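Local coordinates for peptidyl-prolyl cis-trans isomerase ([Pseudomonas syringae] pv. tomato str. DC3000, PDB 5XB0), which probably catalyses the cis-trans isomerisation of peptide bonds preceding proline, here represented by its C-terminal FKBP-type domain and the residues leading into it, at residues L34-T39 and K96-I101; R51-Y56 and L128-Q133; G58-G63 and P118-V123. All blocks are in the same frame, centred on the assembly; numbering follows the deposited sequence. Where two conformers were deposited one is given.

Contact 1. Residues L34-T39 and K96-I101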
loop_
_atom_site.group_PDB
_atom_site.type_symbol
_atom_site.label_atom_id
_atom_site.label_comp_id
_atom_site.label_asym_id
_atom_site.label_seq_id
_atom_site.Cartn_x
_atom_site.Cartn_y
_atom_site.Cartn_z
ATOM N N LEU A 34 -7.468 -0.660 -0.054
ATOM C CA LEU A 34 -8.225 -1.316 1.007
ATOM C C LEU A 34 -7.459 -1.288 2.315
ATOM O O LEU A 34 -6.319 -1.737 2.378
ATOM C CB LEU A 34 -8.532 -2.762 0.632
ATOM C CG LEU A 34 -9.152 -2.967 -0.748
ATOM C CD1 LEU A 34 -9.176 -4.452 -1.124
ATOM C CD2 LEU A 34 -10.564 -2.389 -0.791
ATOM N N MET A 35 -8.103 -0.790 3.362
ATOM C CA MET A 35 -7.442 -0.609 4.639
ATOM C C MET A 35 -8.083 -1.461 5.721
ATOM O O MET A 35 -9.320 -1.547 5.836
ATOM C CB MET A 35 -7.485 0.871 5.047
ATOM C CG MET A 35 -6.756 1.197 6.348
ATOM S SD MET A 35 -7.755 0.990 7.840
ATOM C CE MET A 35 -8.769 2.463 7.767
ATOM N N THR A 36 -7.233 -2.081 6.525
ATOM C CA THR A 36 -7.663 -2.733 7.751
ATOM C C THR A 36 -6.885 -2.124 8.910
ATOM O O THR A 36 -5.667 -2.016 8.835
ATOM C CB THR A 36 -7.415 -4.245 7.709
ATOM O OG1 THR A 36 -7.955 -4.792 6.497
ATOM C CG2 THR A 36 -8.071 -4.925 8.913
ATOM N N GLU A 37 -7.572 -1.727 9.979
ATOM C CA GLU A 37 -6.880 -1.091 11.093
ATOM C C GLU A 37 -6.448 -2.112 12.122
ATOM O O GLU A 37 -7.281 -2.810 12.703
ATOM C CB GLU A 37 -7.772 -0.036 11.743
ATOM C CG GLU A 37 -7.140 0.692 12.907
ATOM C CD GLU A 37 -7.858 1.996 13.201
ATOM O OE1 GLU A 37 -8.764 1.979 14.063
ATOM O OE2 GLU A 37 -7.547 3.017 12.544
ATOM N N LEU A 38 -5.140 -2.198 12.340
ATOM C CA LEU A 38 -4.596 -3.123 13.319
ATOM C C LEU A 38 -4.624 -2.452 14.688
ATOM O O LEU A 38 -5.052 -3.046 15.677
ATOM C CB LEU A 38 -3.168 -3.546 12.937
ATOM C CG LEU A 38 -2.978 -3.916 11.458
ATOM C CD1 LEU A 38 -1.537 -4.307 11.153
ATOM C CD2 LEU A 38 -3.924 -5.027 11.040
ATOM N N THR A 39 -4.186 -1.195 14.718
ATOM C CA THR A 39 -4.122 -0.383 15.938
ATOM C C THR A 39 -4.572 1.031 15.607
ATOM O O THR A 39 -4.075 1.620 14.659
ATOM C CB THR A 39 -2.689 -0.326 16.507
ATOM O OG1 THR A 39 -2.230 -1.656 16.786
ATOM C CG2 THR A 39 -2.634 0.511 17.781
ATOM N N LYS A 96 -1.516 1.673 13.287
ATOM C CA LYS A 96 -0.902 0.598 12.501
ATOM C C LYS A 96 -1.977 0.079 11.560
ATOM O O LYS A 96 -3.036 -0.382 12.016
ATOM C CB LYS A 96 -0.378 -0.541 13.385
ATOM C CG LYS A 96 0.655 -0.131 14.428
ATOM C CD LYS A 96 1.452 -1.354 14.903
ATOM C CE LYS A 96 1.916 -1.213 16.348
ATOM N NZ LYS A 96 0.776 -1.312 17.307
ATOM N N TRP A 97 -1.709 0.173 10.260
ATOM C CA TRP A 97 -2.662 -0.170 9.207
ATOM C C TRP A 97 -2.129 -1.224 8.254
ATOM O O TRP A 97 -0.936 -1.247 7.950
ATOM C CB TRP A 97 -3.022 1.068 8.380
ATOM C CG TRP A 97 -4.024 1.976 9.013
ATOM C CD1 TRP A 97 -4.540 1.888 10.277
ATOM C CD2 TRP A 97 -4.652 3.105 8.399
ATOM N NE1 TRP A 97 -5.456 2.899 10.487
ATOM C CE2 TRP A 97 -5.551 3.648 9.344
ATOM C CE3 TRP A 97 -4.554 3.703 7.131
ATOM C CZ2 TRP A 97 -6.329 4.778 9.077
ATOM C CZ3 TRP A 97 -5.345 4.812 6.859
ATOM C CH2 TRP A 97 -6.217 5.333 7.833
ATOM N N ARG A 98 -3.031 -2.079 7.772
ATOM C CA ARG A 98 -2.769 -2.933 6.627
ATOM C C ARG A 98 -3.405 -2.274 5.416
ATOM O O ARG A 98 -4.567 -1.870 5.467
ATOM C CB ARG A 98 -3.334 -4.343 6.857
ATOM C CG ARG A 98 -3.222 -5.282 5.653
ATOM C CD ARG A 98 -3.607 -6.696 6.101
ATOM N NE ARG A 98 -3.334 -7.743 5.122
ATOM C CZ ARG A 98 -4.182 -8.064 4.154
ATOM N NH1 ARG A 98 -5.316 -7.385 4.041
ATOM N NH2 ARG A 98 -3.895 -9.040 3.296
ATOM N N LEU A 99 -2.623 -2.095 4.361
ATOM C CA LEU A 99 -3.123 -1.541 3.105
ATOM C C LEU A 99 -2.959 -2.546 1.991
ATOM O O LEU A 99 -1.873 -3.091 1.813
ATOM C CB LEU A 99 -2.374 -0.262 2.718
ATOM C CG LEU A 99 -2.437 0.937 3.652
ATOM C CD1 LEU A 99 -1.653 2.100 3.038
ATOM C CD2 LEU A 99 -3.888 1.346 3.910
ATOM N N VAL A 100 -4.011 -2.761 1.215
ATOM C CA VAL A 100 -3.898 -3.531 -0.015
ATOM C C VAL A 100 -4.086 -2.554 -1.158
ATOM O O VAL A 100 -5.115 -1.891 -1.244
ATOM C CB VAL A 100 -4.939 -4.664 -0.109
ATOM C CG1 VAL A 100 -4.697 -5.500 -1.358
ATOM C CG2 VAL A 100 -4.866 -5.553 1.125
ATOM N N ILE A 101 -3.081 -2.459 -2.016
ATOM C CA ILE A 101 -3.033 -1.412 -3.032
ATOM C C ILE A 101 -3.087 -2.045 -4.416
ATOM O O ILE A 101 -2.230 -2.873 -4.754
ATOM C CB ILE A 101 -1.746 -0.560 -2.860
ATOM C CG1 ILE A 101 -1.719 0.020 -1.434
ATOM C CG2 ILE A 101 -1.659 0.538 -3.907
ATOM C CD1 ILE A 101 -0.481 0.817 -1.105
HETATM O O HOH W 1 -6.620 -4.467 4.180
#

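Contact 2. Residues R51-Y56 and L128-Q133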
loop_
_atom_site.group_PDB
_atom_site.type_symbol
_atom_site.label_atom_id
_atom_site.label_comp_id
_atom_site.label_asym_id
_atom_site.label_seq_id
_atom_site.Cartn_x
_atom_site.Cartn_y
_atom_site.Cartn_z
ATOM N N ARG A 51 5.236 14.993 4.779
ATOM C CA ARG A 51 6.087 13.830 4.971
ATOM C C ARG A 51 5.532 12.911 6.051
ATOM O O ARG A 51 4.885 13.365 6.992
ATOM C CB ARG A 51 7.509 14.256 5.354
ATOM C CG ARG A 51 8.189 15.170 4.349
ATOM C CD ARG A 51 9.336 15.923 4.997
ATOM N NE ARG A 51 10.532 15.103 5.164
ATOM C CZ ARG A 51 11.159 14.912 6.324
ATOM N NH1 ARG A 51 10.701 15.473 7.437
ATOM N NH2 ARG A 51 12.247 14.157 6.370
ATOM N N VAL A 52 5.800 11.621 5.893
ATOM C CA VAL A 52 5.466 10.608 6.887
ATOM C C VAL A 52 6.723 9.905 7.355
ATOM O O VAL A 52 7.639 9.657 6.572
ATOM C CB VAL A 52 4.469 9.562 6.332
ATOM C CG1 VAL A 52 3.154 10.232 6.001
ATOM C CG2 VAL A 52 5.021 8.836 5.088
ATOM N N GLU A 53 6.782 9.613 8.645
ATOM C CA GLU A 53 7.849 8.776 9.176
ATOM C C GLU A 53 7.201 7.452 9.519
ATOM O O GLU A 53 6.280 7.405 10.337
ATOM C CB GLU A 53 8.514 9.405 10.401
ATOM C CG GLU A 53 9.780 8.665 10.841
ATOM C CD GLU A 53 10.340 9.163 12.166
ATOM O OE1 GLU A 53 9.567 9.677 13.001
ATOM O OE2 GLU A 53 11.569 9.046 12.376
ATOM N N VAL A 54 7.666 6.374 8.889
ATOM C CA VAL A 54 6.982 5.097 8.992
ATOM C C VAL A 54 7.916 3.926 9.271
ATOM O O VAL A 54 9.105 3.977 8.976
ATOM C CB VAL A 54 6.198 4.774 7.695
ATOM C CG1 VAL A 54 5.041 5.767 7.514
ATOM C CG2 VAL A 54 7.142 4.768 6.476
ATOM N N ARG A 55 7.356 2.879 9.865
ATOM C CA ARG A 55 7.889 1.535 9.717
ATOM C C ARG A 55 6.961 0.822 8.762
ATOM O O ARG A 55 5.750 1.062 8.782
ATOM C CB ARG A 55 7.934 0.786 11.045
ATOM C CG ARG A 55 8.837 1.366 12.082
ATOM C CD ARG A 55 8.921 0.418 13.267
ATOM N NE ARG A 55 9.956 0.847 14.190
ATOM C CZ ARG A 55 9.740 1.681 15.195
ATOM N NH1 ARG A 55 8.521 2.155 15.412
ATOM N NH2 ARG A 55 10.738 2.029 15.989
ATOM N N TYR A 56 7.498 -0.069 7.936
ATOM C CA TYR A 56 6.640 -0.759 6.986
ATOM C C TYR A 56 7.202 -2.107 6.565
ATOM O O TYR A 56 8.401 -2.350 6.610
ATOM C CB TYR A 56 6.393 0.103 5.740
ATOM C CG TYR A 56 7.611 0.292 4.864
ATOM C CD1 TYR A 56 8.543 1.284 5.150
ATOM C CD2 TYR A 56 7.838 -0.522 3.757
ATOM C CE1 TYR A 56 9.684 1.457 4.363
ATOM C CE2 TYR A 56 8.980 -0.358 2.962
ATOM C CZ TYR A 56 9.887 0.645 3.264
ATOM O OH TYR A 56 11.016 0.820 2.490
ATOM N N LEU A 128 2.532 4.394 11.510
ATOM C CA LEU A 128 2.837 5.805 11.306
ATOM C C LEU A 128 3.417 6.392 12.601
ATOM O O LEU A 128 2.725 6.530 13.610
ATOM C CB LEU A 128 1.589 6.567 10.854
ATOM C CG LEU A 128 1.816 8.038 10.512
ATOM C CD1 LEU A 128 2.823 8.246 9.360
ATOM C CD2 LEU A 128 0.498 8.686 10.167
ATOM N N ILE A 129 4.699 6.729 12.562
ATOM C CA ILE A 129 5.421 7.168 13.749
ATOM C C ILE A 129 5.307 8.674 13.961
ATOM O O ILE A 129 5.206 9.156 15.097
ATOM C CB ILE A 129 6.912 6.779 13.650
ATOM C CG1 ILE A 129 7.052 5.279 13.401
ATOM C CG2 ILE A 129 7.675 7.184 14.905
ATOM C CD1 ILE A 129 6.402 4.445 14.458
ATOM N N ALA A 130 5.336 9.413 12.855
ATOM C CA ALA A 130 5.291 10.866 12.895
ATOM C C ALA A 130 4.948 11.421 11.517
ATOM O O ALA A 130 5.047 10.732 10.507
ATOM C CB ALA A 130 6.618 11.433 13.373
ATOM N N VAL A 131 4.512 12.669 11.497
ATOM C CA VAL A 131 4.290 13.381 10.248
ATOM C C VAL A 131 4.926 14.750 10.363
ATOM O O VAL A 131 5.194 15.233 11.465
ATOM C CB VAL A 131 2.788 13.539 9.902
ATOM C CG1 VAL A 131 2.097 12.165 9.802
ATOM C CG2 VAL A 131 2.100 14.437 10.909
ATOM N N SER A 132 5.158 15.385 9.222
ATOM C CA SER A 132 5.670 16.746 9.211
ATOM C C SER A 132 5.281 17.407 7.908
ATOM O O SER A 132 4.712 16.761 7.012
ATOM C CB SER A 132 7.190 16.779 9.378
ATOM O OG SER A 132 7.828 16.556 8.139
ATOM N N GLN A 133 5.570 18.699 7.811
ATOM C CA GLN A 133 5.392 19.426 6.563
ATOM C C GLN A 133 6.514 19.070 5.597
ATOM O O GLN A 133 7.521 18.478 5.993
ATOM C CB GLN A 133 5.357 20.936 6.814
ATOM C CG GLN A 133 4.291 21.391 7.807
ATOM C CD GLN A 133 2.865 21.187 7.308
ATOM O OE1 GLN A 133 2.636 20.718 6.192
ATOM N NE2 GLN A 133 1.895 21.553 8.140
ATOM O OXT GLN A 133 6.441 19.364 4.405
#

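Contact 3. Residues G58-G63 and P118-V123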
loop_
_atom_site.group_PDB
_atom_site.type_symbol
_atom_site.label_atom_id
_atom_site.label_comp_id
_atom_site.label_asym_id
_atom_site.label_seq_id
_atom_site.Cartn_x
_atom_site.Cartn_y
_atom_site.Cartn_z
ATOM N N GLY A 58 6.431 -4.447 3.061
ATOM C CA GLY A 58 5.705 -4.555 1.807
ATOM C C GLY A 58 5.816 -5.961 1.254
ATOM O O GLY A 58 6.919 -6.497 1.131
ATOM N N ARG A 59 4.667 -6.559 0.954
ATOM C CA ARG A 59 4.606 -7.931 0.469
ATOM C C ARG A 59 3.854 -8.077 -0.843
ATOM O O ARG A 59 2.904 -7.335 -1.121
ATOM C CB ARG A 59 3.946 -8.831 1.512
ATOM C CG ARG A 59 4.640 -8.845 2.860
ATOM C CD ARG A 59 3.844 -9.668 3.848
ATOM N NE ARG A 59 4.525 -10.914 4.165
ATOM C CZ ARG A 59 5.271 -11.095 5.247
ATOM N NH1 ARG A 59 5.414 -10.115 6.129
ATOM N NH2 ARG A 59 5.866 -12.264 5.452
ATOM N N LEU A 60 4.279 -9.066 -1.624
ATOM C CA LEU A 60 3.508 -9.538 -2.778
ATOM C C LEU A 60 2.305 -10.330 -2.269
ATOM O O LEU A 60 2.268 -10.727 -1.100
ATOM C CB LEU A 60 4.383 -10.403 -3.689
ATOM C CG LEU A 60 5.726 -9.796 -4.106
ATOM C CD1 LEU A 60 6.513 -10.765 -4.975
ATOM C CD2 LEU A 60 5.484 -8.478 -4.823
ATOM N N PRO A 61 1.318 -10.571 -3.138
ATOM C CA PRO A 61 0.138 -11.319 -2.687
ATOM C C PRO A 61 0.443 -12.708 -2.129
ATOM O O PRO A 61 -0.334 -13.190 -1.304
ATOM C CB PRO A 61 -0.706 -11.428 -3.956
ATOM C CG PRO A 61 -0.377 -10.178 -4.722
ATOM C CD PRO A 61 1.094 -9.935 -4.448
ATOM N N ASP A 62 1.538 -13.332 -2.555
ATOM C CA ASP A 62 1.885 -14.649 -2.023
ATOM C C ASP A 62 2.677 -14.571 -0.714
ATOM O O ASP A 62 3.142 -15.597 -0.202
ATOM C CB ASP A 62 2.664 -15.472 -3.062
ATOM C CG ASP A 62 4.003 -14.849 -3.458
ATOM O OD1 ASP A 62 4.540 -13.988 -2.737
ATOM O OD2 ASP A 62 4.538 -15.258 -4.506
ATOM N N GLY A 63 2.837 -13.360 -0.178
ATOM C CA GLY A 63 3.487 -13.172 1.104
ATOM C C GLY A 63 4.919 -12.689 1.028
ATOM O O GLY A 63 5.448 -12.185 2.022
ATOM N N PRO A 118 4.407 -7.152 -13.633
ATOM C CA PRO A 118 3.254 -6.358 -14.058
ATOM C C PRO A 118 1.975 -6.786 -13.337
ATOM O O PRO A 118 1.804 -7.971 -13.048
ATOM C CB PRO A 118 3.164 -6.661 -15.562
ATOM C CG PRO A 118 4.600 -6.922 -15.948
ATOM C CD PRO A 118 5.175 -7.668 -14.780
ATOM N N PHE A 119 1.113 -5.822 -13.026
ATOM C CA PHE A 119 -0.230 -6.091 -12.516
ATOM C C PHE A 119 -0.220 -6.836 -11.191
ATOM O O PHE A 119 -1.029 -7.734 -10.958
ATOM C CB PHE A 119 -1.044 -6.862 -13.563
ATOM C CG PHE A 119 -1.037 -6.203 -14.907
ATOM C CD1 PHE A 119 -1.557 -4.932 -15.052
ATOM C CD2 PHE A 119 -0.463 -6.819 -16.002
ATOM C CE1 PHE A 119 -1.535 -4.301 -16.285
ATOM C CE2 PHE A 119 -0.443 -6.196 -17.246
ATOM C CZ PHE A 119 -0.981 -4.939 -17.384
ATOM N N THR A 120 0.686 -6.423 -10.314
ATOM C CA THR A 120 0.782 -7.022 -8.988
ATOM C C THR A 120 0.246 -6.070 -7.918
ATOM O O THR A 120 0.857 -5.034 -7.641
ATOM C CB THR A 120 2.228 -7.390 -8.657
ATOM O OG1 THR A 120 2.741 -8.269 -9.665
ATOM C CG2 THR A 120 2.320 -8.083 -7.311
ATOM N N PRO A 121 -0.899 -6.412 -7.312
ATOM C CA PRO A 121 -1.327 -5.659 -6.128
ATOM C C PRO A 121 -0.336 -5.857 -4.977
ATOM O O PRO A 121 0.304 -6.901 -4.898
ATOM C CB PRO A 121 -2.701 -6.251 -5.804
ATOM C CG PRO A 121 -2.686 -7.621 -6.418
ATOM C CD PRO A 121 -1.747 -7.585 -7.589
ATOM N N LEU A 122 -0.191 -4.858 -4.116
ATOM C CA LEU A 122 0.800 -4.921 -3.040
ATOM C C LEU A 122 0.126 -4.866 -1.682
ATOM O O LEU A 122 -0.873 -4.171 -1.514
ATOM C CB LEU A 122 1.801 -3.773 -3.164
ATOM C CG LEU A 122 2.535 -3.665 -4.504
ATOM C CD1 LEU A 122 3.513 -2.490 -4.480
ATOM C CD2 LEU A 122 3.263 -4.976 -4.791
ATOM N N VAL A 123 0.683 -5.587 -0.712
ATOM C CA VAL A 123 0.140 -5.597 0.645
ATOM C C VAL A 123 1.152 -4.991 1.597
ATOM O O VAL A 123 2.263 -5.488 1.715
ATOM C CB VAL A 123 -0.204 -7.020 1.106
ATOM C CG1 VAL A 123 -0.841 -6.991 2.477
ATOM C CG2 VAL A 123 -1.139 -7.694 0.084
#

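Contact 1. Residues L34-T39 and K96-I101
Strands 34-37 and 96-101 run antiparallel, their axes 4.7 Å apart at 156°, with Leu34 facing Val100 and Thr36 facing Arg98 as hydrogen-bonded pairs. Met35, bent at chi2 and chi3, lies over one face of the Trp97 indole. Its SD stands 3.8 Å from the centroid of the five-membered ring, 10° off the normal, a Met-aromatic contact, while Met35 CG makes a CH-pi contact with the six-membered ring. Trp97 NE1 donates to Glu37 OE2 over 2.9 Å; the carboxylate oxygen accepts on its anti lone pair and lies 15° out of the indole plane, which restrains the ring's rotation. Among the residues facing the other way, Thr36 OG1 lies 2.7 Å from a water that also reaches Arg98 NH1 weakly; that guanidinium's main partner is Glu20 of helix 6-21, through a salt bridge. Lys96 runs alongside Thr39, its NZ donating to Thr39 OG1 over 3.1 Å. Lys96 O accepts from both Leu38 N (2.8 Å) and Thr39 N (3.0 Å), a classic beta bulge. Leu34 and Val100 pack on Met17 of helix 6-21, whereas Leu99, beside Met35, reaches Ala87 of helix 82-87, matching the FKBP plan of a curved antiparallel sheet against a short helix.

Contact 2. Residues R51-Y56 and L128-Q133
Leu128 and Val52 cross at about a right angle, the CD1 methyl of Leu128 reaching CB of Val52 at 3.7 Å. The same methyl lies 3.8 Å from Val54 CG1, so one leucine branch is wedged between two valines of the facing strand. With CG anti to the backbone N (chi1 -176°), Leu128 carries that branch across to strand 51-59. Among the side chains facing the other way, Glu53 extends past Ala130 and Ile129, and its OE1 meets the Ala130 CB methyl at 3.5 Å; this is carboxylate-to-methyl packing. Ile129 CD1 comes up obliquely to Arg55 NH1, whose ion pair with Glu127 is long and weak. Next to the C-terminus, Arg51 bends at chi3 (78°), bringing its guanidinium back to Ser132: NH1 donates to Ser132 OG over 3.1 Å, the hydroxyl sitting near the edge but 16° out of the guanidinium plane. Ser132 OG in turn donates to Gln133 O of the terminal carboxylate, so the hydroxyl relays between arginine and C-terminus. Trp74 of strand 73-76 packs on Arg51, Glu53 and Ser132. In the backbone, Glu53 O takes a 2.8 Å bond from Ile129 N and a weak one of 3.4 Å from Ala130 N. Two residues thus face one across antiparallel strands: a classic beta bulge in strand 122-132, the last along the chain but flanked in the FKBP sheet by 51-59 and 96-101.

Contact 3. Residues G58-G63 and P118-V123
Arg59 N donates to Val123 O over 2.7 Å, the shortest polar bond between the segments, with an N-H...O angle of 161°. The return bond, Val123 N to Arg59 O at 2.9 Å, is straighter at 172°, and together they define one antiparallel hydrogen-bonded pair. Beyond it the chains part, and apolar contacts take over. Leu60 and Leu122 lie side by side, pointing the same way, with their CD2 methyls 4.1 Å apart. The two proline rings cross at about a right angle, Pro61 CG meeting Pro121 CG at 3.8 Å, while Thr120 CG2 touches Pro61 CD at 3.6 Å. Pro121 O is buried under Pro61 and has no hydrogen-bond partner in the model. Leu60 to Gly63 forms a type I turn. The bend at chi3 (109°) of Arg59 brings its NE to Gly63 O at 2.7 Å, a short but bent bond with the oxygen tilted from the guanidinium plane; this side chain ties the turn to the strand end. Phe16 of helix 6-21 packs on both Pro61 and Pro121. Phe66 of strand 65-68 meets Leu60 and Leu122, placing the contact between that helix and strand, where strand 51-59 ends and strand 122-132 begins.

All three contacts reach one antiparallel, curled sheet, contact 3 where its strands run out into loops. Contacts 2 and 3 use the two ends of one strand pair, 51-59 with 122-132; their centres are about 22 Å apart, on opposite sides of the chain's centre. The centre of contact 1 lies about 15 Å from that of contact 2 and about 14 Å from that of contact 3. Strand 96-101 neighbours 122-132, and Ile101 N lies 2.8 Å from Leu122 O, a probable hydrogen bond linking contacts 1 and 3. Along the chain, both segments of contact 3 fall between those of contact 2. Contact 1 crosses both, tying strand 34-37 into the same sheet as the C-terminal strand.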